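Local structure of cell divisionFtsK/SpoIIIE (Thermomonospora curvata, 4NH0) at residues W624-V633 with S679-V689; S806-R814 with K824-S835. The protein forms part of the ESX (type VII) secretion system, which exports proteins including EsxA and EsxB, and is a weak ATPase that might act as the translocase subunit. One frame throughout, in Å; residues are numbered along the deposited sequence.

Contact 1 (W624-V633 with S679-V689)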
loop_
_atom_site.group_PDB
_atom_site.type_symbol
_atom_site.label_atom_id
_atom_site.label_comp_id
_atom_site.label_asym_id
_atom_site.label_seq_id
_atom_site.Cartn_x
_atom_site.Cartn_y
_atom_site.Cartn_z
ATOM N N TRP A 624 -4.825 -22.087 -11.698
ATOM C CA TRP A 624 -5.714 -20.950 -11.906
ATOM C C TRP A 624 -5.290 -20.142 -13.125
ATOM O O TRP A 624 -4.101 -20.005 -13.409
ATOM C CB TRP A 624 -5.747 -20.050 -10.668
ATOM C CG TRP A 624 -6.893 -19.082 -10.673
ATOM C CD1 TRP A 624 -8.064 -19.205 -11.361
ATOM C CD2 TRP A 624 -6.975 -17.840 -9.963
ATOM N NE1 TRP A 624 -8.871 -18.120 -11.122
ATOM C CE2 TRP A 624 -8.226 -17.268 -10.267
ATOM C CE3 TRP A 624 -6.114 -17.158 -9.099
ATOM C CZ2 TRP A 624 -8.636 -16.046 -9.738
ATOM C CZ3 TRP A 624 -6.523 -15.946 -8.575
ATOM C CH2 TRP A 624 -7.772 -15.403 -8.897
ATOM N N GLU A 625 -6.275 -19.616 -13.845
ATOM C CA GLU A 625 -6.027 -18.800 -15.026
ATOM C C GLU A 625 -5.232 -17.545 -14.678
ATOM O O GLU A 625 -4.366 -17.117 -15.441
ATOM C CB GLU A 625 -7.354 -18.421 -15.694
ATOM C CG GLU A 625 -7.381 -17.034 -16.318
ATOM C CD GLU A 625 -8.681 -16.742 -17.040
ATOM O OE1 GLU A 625 -9.703 -17.377 -16.709
ATOM O OE2 GLU A 625 -8.682 -15.871 -17.936
ATOM N N TRP A 626 -5.520 -16.972 -13.514
ATOM C CA TRP A 626 -4.898 -15.718 -13.105
ATOM C C TRP A 626 -3.688 -15.917 -12.199
ATOM O O TRP A 626 -3.420 -15.091 -11.327
ATOM C CB TRP A 626 -5.923 -14.825 -12.406
ATOM C CG TRP A 626 -6.929 -14.247 -13.344
ATOM C CD1 TRP A 626 -8.232 -14.622 -13.483
ATOM C CD2 TRP A 626 -6.709 -13.197 -14.291
ATOM N NE1 TRP A 626 -8.840 -13.863 -14.454
ATOM C CE2 TRP A 626 -7.925 -12.981 -14.965
ATOM C CE3 TRP A 626 -5.602 -12.415 -14.631
ATOM C CZ2 TRP A 626 -8.066 -12.018 -15.960
ATOM C CZ3 TRP A 626 -5.744 -11.458 -15.617
ATOM C CH2 TRP A 626 -6.966 -11.268 -16.270
ATOM N N ARG A 627 -2.955 -17.005 -12.406
ATOM C CA ARG A 627 -1.722 -17.226 -11.664
ATOM C C ARG A 627 -0.522 -16.864 -12.528
ATOM O O ARG A 627 -0.343 -17.411 -13.615
ATOM C CB ARG A 627 -1.612 -18.678 -11.198
ATOM C CG ARG A 627 -0.510 -18.904 -10.175
ATOM C CD ARG A 627 0.154 -20.252 -10.360
ATOM N NE ARG A 627 0.902 -20.309 -11.611
ATOM C CZ ARG A 627 2.136 -19.840 -11.761
ATOM N NH1 ARG A 627 2.762 -19.276 -10.738
ATOM N NH2 ARG A 627 2.744 -19.931 -12.936
ATOM N N GLY A 628 0.297 -15.938 -12.044
ATOM C CA GLY A 628 1.473 -15.511 -12.777
ATOM C C GLY A 628 1.144 -14.537 -13.888
ATOM O O GLY A 628 1.857 -14.454 -14.887
ATOM N N ARG A 629 0.056 -13.794 -13.713
ATOM C CA ARG A 629 -0.361 -12.798 -14.692
ATOM C C ARG A 629 -0.000 -11.400 -14.207
ATOM O O ARG A 629 -0.457 -10.401 -14.763
ATOM C CB ARG A 629 -1.864 -12.901 -14.949
ATOM C CG ARG A 629 -2.341 -14.309 -15.267
ATOM C CD ARG A 629 -2.080 -14.686 -16.715
ATOM N NE ARG A 629 -3.033 -14.054 -17.624
ATOM C CZ ARG A 629 -2.821 -12.901 -18.247
ATOM N NH1 ARG A 629 -1.683 -12.245 -18.063
ATOM N NH2 ARG A 629 -3.745 -12.402 -19.056
ATOM N N LEU A 630 0.822 -11.350 -13.161
ATOM C CA LEU A 630 1.231 -10.104 -12.515
ATOM C C LEU A 630 0.047 -9.286 -12.017
ATOM O O LEU A 630 0.122 -8.062 -11.928
ATOM C CB LEU A 630 2.087 -9.259 -13.456
ATOM C CG LEU A 630 3.562 -9.652 -13.525
ATOM C CD1 LEU A 630 4.340 -8.613 -14.299
ATOM C CD2 LEU A 630 4.137 -9.818 -12.130
ATOM N N HIS A 631 -1.043 -9.969 -11.688
ATOM C CA HIS A 631 -2.178 -9.326 -11.045
ATOM C C HIS A 631 -2.185 -9.667 -9.563
ATOM O O HIS A 631 -1.877 -10.793 -9.178
ATOM C CB HIS A 631 -3.492 -9.751 -11.698
ATOM C CG HIS A 631 -3.744 -9.105 -13.024
ATOM N ND1 HIS A 631 -2.947 -9.328 -14.125
ATOM C CD2 HIS A 631 -4.708 -8.243 -13.427
ATOM C CE1 HIS A 631 -3.407 -8.630 -15.149
ATOM N NE2 HIS A 631 -4.475 -7.964 -14.751
ATOM N N ALA A 632 -2.527 -8.689 -8.732
ATOM C CA ALA A 632 -2.529 -8.888 -7.289
ATOM C C ALA A 632 -3.791 -8.327 -6.651
ATOM O O ALA A 632 -4.206 -7.209 -6.953
ATOM C CB ALA A 632 -1.300 -8.252 -6.669
ATOM N N VAL A 633 -4.397 -9.113 -5.769
ATOM C CA VAL A 633 -5.569 -8.669 -5.029
ATOM C C VAL A 633 -5.127 -8.026 -3.718
ATOM O O VAL A 633 -4.281 -8.566 -3.006
ATOM C CB VAL A 633 -6.543 -9.835 -4.756
ATOM C CG1 VAL A 633 -5.810 -11.016 -4.140
ATOM C CG2 VAL A 633 -7.691 -9.382 -3.874
ATOM N N SER A 679 0.468 -11.047 -1.462
ATOM C CA SER A 679 -0.492 -11.335 -2.522
ATOM C C SER A 679 0.220 -11.788 -3.790
ATOM O O SER A 679 -0.154 -12.790 -4.395
ATOM C CB SER A 679 -1.357 -10.109 -2.815
ATOM O OG SER A 679 -2.318 -10.392 -3.815
ATOM N N LEU A 680 1.246 -11.043 -4.184
ATOM C CA LEU A 680 2.062 -11.411 -5.333
ATOM C C LEU A 680 2.804 -12.712 -5.068
ATOM O O LEU A 680 2.995 -13.523 -5.970
ATOM C CB LEU A 680 3.058 -10.299 -5.669
ATOM C CG LEU A 680 2.498 -9.055 -6.359
ATOM C CD1 LEU A 680 3.552 -7.968 -6.423
ATOM C CD2 LEU A 680 2.010 -9.402 -7.751
ATOM N N ALA A 681 3.217 -12.905 -3.820
ATOM C CA ALA A 681 3.946 -14.104 -3.428
ATOM C C ALA A 681 3.068 -15.344 -3.539
ATOM O O ALA A 681 3.566 -16.451 -3.739
ATOM C CB ALA A 681 4.480 -13.959 -2.015
ATOM N N LEU A 682 1.760 -15.152 -3.411
ATOM C CA LEU A 682 0.813 -16.257 -3.469
ATOM C C LEU A 682 0.470 -16.651 -4.900
ATOM O O LEU A 682 0.115 -17.795 -5.163
ATOM C CB LEU A 682 -0.468 -15.902 -2.713
ATOM C CG LEU A 682 -0.373 -15.860 -1.187
ATOM C CD1 LEU A 682 -1.664 -15.334 -0.586
ATOM C CD2 LEU A 682 -0.045 -17.235 -0.637
ATOM N N LEU A 683 0.572 -15.702 -5.823
ATOM C CA LEU A 683 0.203 -15.955 -7.211
ATOM C C LEU A 683 1.421 -16.101 -8.113
ATOM O O LEU A 683 1.288 -16.255 -9.325
ATOM C CB LEU A 683 -0.697 -14.835 -7.735
ATOM C CG LEU A 683 -2.070 -14.716 -7.075
ATOM C CD1 LEU A 683 -2.829 -13.520 -7.622
ATOM C CD2 LEU A 683 -2.865 -15.992 -7.274
ATOM N N HIS A 684 2.609 -16.048 -7.521
ATOM C CA HIS A 684 3.842 -16.164 -8.289
ATOM C C HIS A 684 4.892 -16.979 -7.548
ATOM O O HIS A 684 4.881 -17.061 -6.321
ATOM C CB HIS A 684 4.402 -14.780 -8.617
ATOM C CG HIS A 684 3.435 -13.891 -9.336
ATOM N ND1 HIS A 684 2.433 -13.205 -8.687
ATOM C CD2 HIS A 684 3.319 -13.577 -10.647
ATOM C CE1 HIS A 684 1.739 -12.506 -9.568
ATOM N NE2 HIS A 684 2.257 -12.716 -10.764
ATOM N N THR A 685 5.800 -17.581 -8.307
ATOM C CA THR A 685 6.915 -18.321 -7.737
ATOM C C THR A 685 8.099 -17.378 -7.550
ATOM O O THR A 685 8.200 -16.371 -8.249
ATOM C CB THR A 685 7.319 -19.511 -8.632
ATOM O OG1 THR A 685 7.928 -19.026 -9.834
ATOM C CG2 THR A 685 6.102 -20.347 -8.986
ATOM N N PRO A 686 8.995 -17.693 -6.601
ATOM C CA PRO A 686 10.179 -16.863 -6.342
ATOM C C PRO A 686 11.074 -16.659 -7.566
ATOM O O PRO A 686 11.919 -15.767 -7.554
ATOM C CB PRO A 686 10.920 -17.649 -5.260
ATOM C CG PRO A 686 9.851 -18.391 -4.553
ATOM C CD PRO A 686 8.861 -18.773 -5.608
ATOM N N GLN A 687 10.892 -17.476 -8.598
ATOM C CA GLN A 687 11.634 -17.309 -9.841
ATOM C C GLN A 687 10.925 -16.341 -10.779
ATOM O O GLN A 687 11.485 -15.918 -11.789
ATOM C CB GLN A 687 11.832 -18.655 -10.538
ATOM C CG GLN A 687 12.852 -19.559 -9.876
ATOM C CD GLN A 687 13.114 -20.817 -10.677
ATOM O OE1 GLN A 687 14.234 -21.061 -11.120
ATOM N NE2 GLN A 687 12.077 -21.623 -10.870
ATOM N N GLU A 688 9.687 -15.997 -10.442
ATOM C CA GLU A 688 8.895 -15.091 -11.263
ATOM C C GLU A 688 8.911 -13.674 -10.702
ATOM O O GLU A 688 8.850 -12.703 -11.453
ATOM C CB GLU A 688 7.457 -15.598 -11.381
ATOM C CG GLU A 688 7.315 -16.863 -12.211
ATOM C CD GLU A 688 5.901 -17.409 -12.211
ATOM O OE1 GLU A 688 5.461 -17.918 -13.261
ATOM O OE2 GLU A 688 5.233 -17.338 -11.159
ATOM N N VAL A 689 8.989 -13.562 -9.380
ATOM C CA VAL A 689 9.059 -12.260 -8.726
ATOM C C VAL A 689 10.120 -12.243 -7.630
ATOM O O VAL A 689 10.388 -13.261 -6.995
ATOM C CB VAL A 689 7.703 -11.852 -8.111
ATOM C CG1 VAL A 689 6.672 -11.605 -9.200
ATOM C CG2 VAL A 689 7.217 -12.911 -7.139
#

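Contact 2 (S806-R814 with K824-S835)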
loop_
_atom_site.group_PDB
_atom_site.type_symbol
_atom_site.label_atom_id
_atom_site.label_comp_id
_atom_site.label_asym_id
_atom_site.label_seq_id
_atom_site.Cartn_x
_atom_site.Cartn_y
_atom_site.Cartn_z
ATOM N N SER A 806 6.321 4.164 -0.697
ATOM C CA SER A 806 5.309 4.647 0.230
ATOM C C SER A 806 5.820 5.834 1.036
ATOM O O SER A 806 7.008 5.927 1.342
ATOM C CB SER A 806 4.863 3.529 1.170
ATOM O OG SER A 806 3.997 4.028 2.173
ATOM N N SER A 807 4.910 6.740 1.373
ATOM C CA SER A 807 5.245 7.913 2.166
ATOM C C SER A 807 4.007 8.438 2.882
ATOM O O SER A 807 2.937 7.835 2.805
ATOM C CB SER A 807 5.853 9.005 1.286
ATOM O OG SER A 807 6.225 10.131 2.058
ATOM N N ASN A 808 4.153 9.560 3.576
ATOM C CA ASN A 808 3.036 10.153 4.299
ATOM C C ASN A 808 2.125 10.959 3.382
ATOM O O ASN A 808 0.923 10.713 3.311
ATOM C CB ASN A 808 3.546 11.037 5.437
ATOM C CG ASN A 808 4.243 10.243 6.522
ATOM O OD1 ASN A 808 3.602 9.716 7.431
ATOM N ND2 ASN A 808 5.565 10.153 6.434
ATOM N N LYS A 809 2.708 11.924 2.678
ATOM C CA LYS A 809 1.952 12.777 1.772
ATOM C C LYS A 809 2.446 12.612 0.341
ATOM O O LYS A 809 3.619 12.325 0.115
ATOM C CB LYS A 809 2.063 14.241 2.198
ATOM C CG LYS A 809 2.216 14.444 3.697
ATOM C CD LYS A 809 2.510 15.897 4.028
ATOM C CE LYS A 809 2.725 16.093 5.518
ATOM N NZ LYS A 809 3.071 17.505 5.842
ATOM N N TRP A 810 1.550 12.800 -0.624
ATOM C CA TRP A 810 1.933 12.752 -2.030
ATOM C C TRP A 810 2.948 13.845 -2.340
ATOM O O TRP A 810 3.790 13.694 -3.224
ATOM C CB TRP A 810 0.712 12.900 -2.941
ATOM C CG TRP A 810 -0.234 11.736 -2.905
ATOM C CD1 TRP A 810 -1.531 11.748 -2.483
ATOM C CD2 TRP A 810 0.043 10.391 -3.311
ATOM N NE1 TRP A 810 -2.079 10.494 -2.602
ATOM C CE2 TRP A 810 -1.133 9.643 -3.109
ATOM C CE3 TRP A 810 1.172 9.746 -3.826
ATOM C CZ2 TRP A 810 -1.211 8.284 -3.400
ATOM C CZ3 TRP A 810 1.090 8.398 -4.116
ATOM C CH2 TRP A 810 -0.092 7.681 -3.903
ATOM N N SER A 811 2.866 14.944 -1.598
ATOM C CA SER A 811 3.771 16.071 -1.783
ATOM C C SER A 811 5.201 15.719 -1.385
ATOM O O SER A 811 6.142 16.431 -1.730
ATOM C CB SER A 811 3.288 17.279 -0.979
ATOM O OG SER A 811 3.128 16.950 0.390
ATOM N N GLU A 812 5.359 14.619 -0.655
ATOM C CA GLU A 812 6.681 14.166 -0.238
ATOM C C GLU A 812 7.388 13.462 -1.390
ATOM O O GLU A 812 8.611 13.329 -1.393
ATOM C CB GLU A 812 6.576 13.248 0.980
ATOM C CG GLU A 812 6.028 13.949 2.214
ATOM C CD GLU A 812 5.941 13.040 3.423
ATOM O OE1 GLU A 812 6.370 11.873 3.327
ATOM O OE2 GLU A 812 5.442 13.496 4.473
ATOM N N PHE A 813 6.607 13.007 -2.365
ATOM C CA PHE A 813 7.164 12.527 -3.623
ATOM C C PHE A 813 7.409 13.718 -4.534
ATOM O O PHE A 813 6.528 14.558 -4.706
ATOM C CB PHE A 813 6.224 11.533 -4.309
ATOM C CG PHE A 813 6.134 10.201 -3.623
ATOM C CD1 PHE A 813 7.206 9.328 -3.633
ATOM C CD2 PHE A 813 4.968 9.814 -2.987
ATOM C CE1 PHE A 813 7.121 8.100 -3.010
ATOM C CE2 PHE A 813 4.878 8.588 -2.362
ATOM C CZ PHE A 813 5.956 7.731 -2.374
ATOM N N ARG A 814 8.601 13.798 -5.113
ATOM C CA ARG A 814 8.898 14.869 -6.052
ATOM C C ARG A 814 7.990 14.764 -7.269
ATOM O O ARG A 814 7.521 13.681 -7.612
ATOM C CB ARG A 814 10.367 14.835 -6.477
ATOM C CG ARG A 814 11.322 15.355 -5.418
ATOM C CD ARG A 814 12.676 15.702 -6.012
ATOM N NE ARG A 814 13.564 16.297 -5.019
ATOM C CZ ARG A 814 13.609 17.597 -4.743
ATOM N NH1 ARG A 814 12.813 18.440 -5.386
ATOM N NH2 ARG A 814 14.447 18.054 -3.824
ATOM N N LYS A 824 -1.625 4.069 -7.936
ATOM C CA LYS A 824 -1.572 4.780 -6.667
ATOM C C LYS A 824 -2.611 4.236 -5.698
ATOM O O LYS A 824 -3.797 4.169 -6.015
ATOM C CB LYS A 824 -1.780 6.280 -6.876
ATOM C CG LYS A 824 -0.718 6.934 -7.742
ATOM C CD LYS A 824 -0.707 8.439 -7.561
ATOM C CE LYS A 824 0.199 9.108 -8.576
ATOM N NZ LYS A 824 -0.300 8.920 -9.965
ATOM N N LEU A 825 -2.153 3.846 -4.515
ATOM C CA LEU A 825 -3.038 3.338 -3.478
ATOM C C LEU A 825 -3.132 4.344 -2.341
ATOM O O LEU A 825 -2.266 4.397 -1.469
ATOM C CB LEU A 825 -2.540 1.985 -2.970
ATOM C CG LEU A 825 -2.391 0.926 -4.063
ATOM C CD1 LEU A 825 -1.822 -0.367 -3.507
ATOM C CD2 LEU A 825 -3.726 0.678 -4.744
ATOM N N GLU A 826 -4.189 5.148 -2.363
ATOM C CA GLU A 826 -4.346 6.237 -1.409
ATOM C C GLU A 826 -5.203 5.836 -0.216
ATOM O O GLU A 826 -6.275 5.254 -0.373
ATOM C CB GLU A 826 -4.953 7.459 -2.100
ATOM C CG GLU A 826 -5.212 8.634 -1.178
ATOM C CD GLU A 826 -5.773 9.832 -1.915
ATOM O OE1 GLU A 826 -5.326 10.094 -3.051
ATOM O OE2 GLU A 826 -6.661 10.511 -1.362
ATOM N N LEU A 827 -4.717 6.156 0.978
ATOM C CA LEU A 827 -5.447 5.885 2.209
ATOM C C LEU A 827 -5.959 7.191 2.805
ATOM O O LEU A 827 -6.166 8.167 2.087
ATOM C CB LEU A 827 -4.556 5.151 3.212
ATOM C CG LEU A 827 -4.510 3.622 3.183
ATOM C CD1 LEU A 827 -4.250 3.091 1.787
ATOM C CD2 LEU A 827 -3.452 3.113 4.148
ATOM N N ARG A 828 -6.163 7.209 4.118
ATOM C CA ARG A 828 -6.569 8.432 4.800
ATOM C C ARG A 828 -5.371 9.353 4.983
ATOM O O ARG A 828 -4.359 8.965 5.566
ATOM C CB ARG A 828 -7.206 8.117 6.154
ATOM C CG ARG A 828 -7.458 9.342 7.021
ATOM C CD ARG A 828 -8.444 10.299 6.368
ATOM N NE ARG A 828 -8.635 11.510 7.160
ATOM C CZ ARG A 828 -9.404 12.529 6.794
ATOM N NH1 ARG A 828 -10.060 12.488 5.643
ATOM N NH2 ARG A 828 -9.518 13.593 7.578
ATOM N N LEU A 829 -5.487 10.577 4.481
ATOM C CA LEU A 829 -4.392 11.532 4.564
ATOM C C LEU A 829 -4.587 12.504 5.721
ATOM O O LEU A 829 -5.694 12.663 6.232
ATOM C CB LEU A 829 -4.251 12.319 3.259
ATOM C CG LEU A 829 -4.162 11.596 1.914
ATOM C CD1 LEU A 829 -5.544 11.287 1.362
ATOM C CD2 LEU A 829 -3.363 12.425 0.921
ATOM N N GLY A 830 -3.501 13.160 6.119
ATOM C CA GLY A 830 -3.572 14.209 7.120
ATOM C C GLY A 830 -4.309 15.425 6.588
ATOM O O GLY A 830 -4.741 16.287 7.353
ATOM N N ASP A 831 -4.444 15.480 5.263
ATOM C CA ASP A 831 -5.195 16.524 4.573
ATOM C C ASP A 831 -5.961 15.857 3.427
ATOM O O ASP A 831 -5.386 15.104 2.647
ATOM C CB ASP A 831 -4.249 17.631 4.062
ATOM C CG ASP A 831 -4.955 18.712 3.221
ATOM O OD1 ASP A 831 -6.127 18.548 2.824
ATOM O OD2 ASP A 831 -4.321 19.766 2.981
ATOM N N PRO A 832 -7.276 16.111 3.355
ATOM C CA PRO A 832 -8.174 15.714 2.262
ATOM C C PRO A 832 -7.784 16.321 0.915
ATOM O O PRO A 832 -7.947 15.670 -0.120
ATOM C CB PRO A 832 -9.532 16.243 2.723
ATOM C CG PRO A 832 -9.437 16.215 4.214
ATOM C CD PRO A 832 -8.022 16.590 4.530
ATOM N N TYR A 833 -7.289 17.557 0.921
ATOM C CA TYR A 833 -6.662 18.127 -0.283
ATOM C C TYR A 833 -5.285 17.476 -0.355
ATOM O O TYR A 833 -4.917 16.744 0.566
ATOM C CB TYR A 833 -6.638 19.683 -0.225
ATOM C CG TYR A 833 -6.112 20.448 -1.439
ATOM C CD1 TYR A 833 -5.793 19.793 -2.607
ATOM C CD2 TYR A 833 -6.023 21.850 -1.437
ATOM C CE1 TYR A 833 -5.303 20.480 -3.731
ATOM C CE2 TYR A 833 -5.558 22.549 -2.551
ATOM C CZ TYR A 833 -5.186 21.852 -3.697
ATOM O OH TYR A 833 -4.707 22.490 -4.827
ATOM N N GLU A 834 -4.565 17.699 -1.452
ATOM C CA GLU A 834 -3.296 17.048 -1.770
ATOM C C GLU A 834 -3.562 15.599 -2.170
ATOM O O GLU A 834 -2.637 14.838 -2.449
ATOM C CB GLU A 834 -2.305 17.124 -0.601
ATOM C CG GLU A 834 -1.503 18.418 -0.576
ATOM C CD GLU A 834 -0.580 18.499 0.622
ATOM O OE1 GLU A 834 -0.541 17.529 1.419
ATOM O OE2 GLU A 834 0.126 19.520 0.753
ATOM N N SER A 835 -4.838 15.232 -2.216
ATOM C CA SER A 835 -5.231 13.893 -2.624
ATOM C C SER A 835 -5.095 13.747 -4.130
ATOM O O SER A 835 -5.109 14.735 -4.863
ATOM C CB SER A 835 -6.664 13.584 -2.191
ATOM O OG SER A 835 -7.138 12.411 -2.831
#

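Contact 1 (W624-V633 with S679-V689)
Arg627 reaches Glu688 because its CG is swung to the far side of CA from its own N (chi1 -168°) and the chain then bends at chi2 and chi3, carrying the guanidinium past the carbonyl of Leu683. Glu688 comes out to meet it, extended beyond CG, and the two flat groups lie almost in one plane, 2° apart. Arg627 NH1 donates to the syn side of Glu688 OE2 at 3.2 Å, while Arg627 NH2 makes a weaker bond to Glu688 OE1 at 3.4 Å, giving a two-pronged salt bridge. The backbone N of Thr685 also binds Glu688 OE2, on its anti side, at 2.9 Å, tying the carboxylate to its own loop.

His684 uses both ring nitrogens. His684 ND1 donates to a lone pair of Leu680 O at 2.8 Å, leaving His684 NE2 to accept from Leu630 N in a weak bond of 3.1 Å. Gly628 N lies over one face of the imidazole, toward its rim, and Gly628 CA comes close to His684 CD2.

Leu683 is the apolar centre: Leu683 CD2 lies 3.9 Å from Trp624 CZ3, at the edge of the indole, and CD1 sits against the carbonyl of His631. Further along, Ala632 CB packs on Leu680 CD2, and Ser679 OG donates to Val633 O at 2.8 Å.

Helix 669-683 follows the P-loop (Walker A) of the second FtsK domain; its last turn and the loop after it pack here on the start of strand 631-639 of the mixed sheet, the axes of 631-633 and 679-683 being 7.6 Å apart at 124°. Trp649 of the adjoining strand 644-651 touches both Trp624 and Leu683, and Phe769 of strand 767-772 packs on Leu680 and Val689.

Contact 2 (S806-R814 with K824-S835)
The loop after strand 801-807 makes a short 3-10 turn beside the loop that follows strand 823-827, with Lys809 CA 7.0 Å from Leu829 CA and Trp810 CA 6.8 Å from Glu834 CA. Trp810 fills the space between them, its CG beside the backbone N (chi1 -68°) and the indole directed at the second segment. Lys824 lays its aliphatic chain over one face: CD stands 4.0 Å from the centroid of the Trp810 six-membered ring, 22° off the normal, a CH-pi contact, while its NZ turns to Leu821 O. Both loops leave the C-terminal ends of parallel strands in a P-loop NTPase sheet, separated there by strand 659-662, whose Ala662 also touches the indole. At the ring edge, Trp810 NE1 gives a weak bond to Glu826 OE1 (3.3 Å, 147° at the hydrogen), an oxygen that also accepts from Glu836 N. Replacing Trp810 by an alanine would probably open a gap between the loops and leave the Lys824 methylenes without their aromatic floor. The pyrrole side is flanked by Leu829 CD2, 3.9 Å from Trp810 CD1, and by Glu834 O, which approaches the same CD1 near the ring plane at 3.3 Å.

Both contacts reach the one mixed sheet of the second FtsK domain: contact 2 at the C-terminal ends of its parallel strands, on the nucleotide side, contact 1 at the far end of helix 669-683, where strand 689-694 begins. Their centres are about 28 Å apart and their nearest atoms about 8 Å, without touching. Ser806 and Leu825 of contact 2 touch Lys669 and Met672 at the start of that helix, next to the P-loop. The bound ATP lies about 11 Å from the side chain of Lys809 and about 12 Å from that of Val633, and the magnesium ion about 13 Å from that of Lys809. Thr863, an ATP-binding residue, is about 7 Å from Leu825 and about 10 Å from Val633, side chain to side chain.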